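Local coordinates for protein muramoyltetrapeptide carboxypeptidase (Oxalobacter formigenes OXCC13, PDB 6UUK) that probably acts as a serine-type carboxypeptidase of the S66 family, trimming the terminal residue from muramoyl tetrapeptides, at residues 182-185 with 186-189. Numbering follows the deposited sequence.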
loop_
_atom_site.group_PDB
_atom_site.type_symbol
_atom_site.label_atom_id
_atom_site.label_comp_id
_atom_site.label_asym_id
_atom_site.label_seq_id
_atom_site.Cartn_x
_atom_site.Cartn_y
_atom_site.Cartn_z
ATOM N N ASP B 182 10.851 25.490 -15.870
ATOM C CA ASP B 182 10.842 26.314 -14.663
ATOM C C ASP B 182 11.774 25.709 -13.610
ATOM O O ASP B 182 11.361 25.287 -12.529
ATOM C CB ASP B 182 9.417 26.461 -14.138
ATOM C CG ASP B 182 9.259 27.627 -13.175
ATOM O OD1 ASP B 182 9.954 27.655 -12.139
ATOM O OD2 ASP B 182 8.435 28.521 -13.459
ATOM N N LEU B 183 13.060 25.670 -13.961
ATOM C CA LEU B 183 14.058 25.032 -13.112
ATOM C C LEU B 183 14.115 25.692 -11.740
ATOM O O LEU B 183 13.961 26.910 -11.608
ATOM C CB LEU B 183 15.433 25.088 -13.779
ATOM C CG LEU B 183 15.638 24.184 -14.995
ATOM C CD1 LEU B 183 16.992 24.444 -15.636
ATOM C CD2 LEU B 183 15.507 22.723 -14.597
ATOM N N SER B 184 14.338 24.875 -10.716
ATOM C CA SER B 184 14.378 25.332 -9.333
ATOM C C SER B 184 15.829 25.468 -8.890
ATOM O O SER B 184 16.574 24.482 -8.880
ATOM C CB SER B 184 13.629 24.362 -8.419
ATOM O OG SER B 184 13.725 24.763 -7.063
ATOM N N ALA B 185 16.226 26.689 -8.525
ATOM C CA ALA B 185 17.560 26.890 -7.975
ATOM C C ALA B 185 17.697 26.246 -6.603
ATOM O O ALA B 185 18.785 25.784 -6.243
ATOM C CB ALA B 185 17.882 28.382 -7.900
ATOM N N PHE B 186 16.610 26.200 -5.830
ATOM C CA PHE B 186 16.654 25.565 -4.517
ATOM C C PHE B 186 16.964 24.079 -4.633
ATOM O O PHE B 186 17.753 23.537 -3.850
ATOM C CB PHE B 186 15.326 25.787 -3.791
ATOM C CG PHE B 186 15.253 25.142 -2.434
ATOM C CD1 PHE B 186 14.746 23.860 -2.286
ATOM C CD2 PHE B 186 15.677 25.823 -1.306
ATOM C CE1 PHE B 186 14.674 23.268 -1.040
ATOM C CE2 PHE B 186 15.606 25.236 -0.057
ATOM C CZ PHE B 186 15.104 23.957 0.075
ATOM N N THR B 187 16.354 23.402 -5.607
ATOM C CA THR B 187 16.562 21.965 -5.755
ATOM C C THR B 187 17.949 21.660 -6.306
ATOM O O THR B 187 18.653 20.780 -5.794
ATOM C CB THR B 187 15.483 21.371 -6.662
ATOM O OG1 THR B 187 14.196 21.541 -6.054
ATOM C CG2 THR B 187 15.736 19.890 -6.898
ATOM N N LEU B 188 18.365 22.385 -7.347
ATOM C CA LEU B 188 19.628 22.073 -8.008
ATOM C C LEU B 188 20.830 22.457 -7.154
ATOM O O LEU B 188 21.856 21.768 -7.191
ATOM C CB LEU B 188 19.693 22.769 -9.369
ATOM C CG LEU B 188 19.148 22.007 -10.583
ATOM C CD1 LEU B 188 17.707 21.557 -10.372
ATOM C CD2 LEU B 188 19.262 22.855 -11.840
ATOM N N ASN B 189 20.730 23.541 -6.383
ATOM C CA ASN B 189 21.846 23.943 -5.532
ATOM C C ASN B 189 21.976 23.037 -4.314
ATOM O O ASN B 189 23.093 22.726 -3.886
ATOM C CB ASN B 189 21.685 25.402 -5.101
ATOM C CG ASN B 189 21.732 26.363 -6.272
ATOM O OD1 ASN B 189 21.665 25.953 -7.431
ATOM N ND2 ASN B 189 21.841 27.653 -5.976
#
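The hydroxymethyl of S184 lies over the first turn of helix 185-196, alongside the side chain of T187. S184 CB is 3.7 Å from T187 OG1. S184 OG accepts a hydrogen bond from T187 N at 3.3 Å, with an N-H...O angle of 157°. A chi1 of 177° sets the hydroxyl anti to the S184 backbone N and brings it to the T187 amide. S184 is thus the N-cap, and its side chain satisfies an amide that has no preceding turn to bond to. The same residue also starts the backbone pattern: S184 O takes L188 N at 3.2 Å. L188 CD1 comes 3.5 Å from S184 O. One residue on, A185 O receives N189 N at 3.0 Å, and N189 folds its side-chain carboxamide back beside that carbonyl. N189 OD1 bonds the guanidinium of R80, not the A185 carbonyl. The cap is tied to a neighbouring loop as well: S184 OG bonds D319, and T187 OG1 bonds the backbone of K318 and K320. Without this hydroxyl, as with an alanine here, T187 N would probably lose its cap and D319 one of its partners. L183, just before the helix, and L188, within it, both touch V76 of helix 67-79. The T187 side chain is about 11 Å from that of H316, a predicted charge-relay residue.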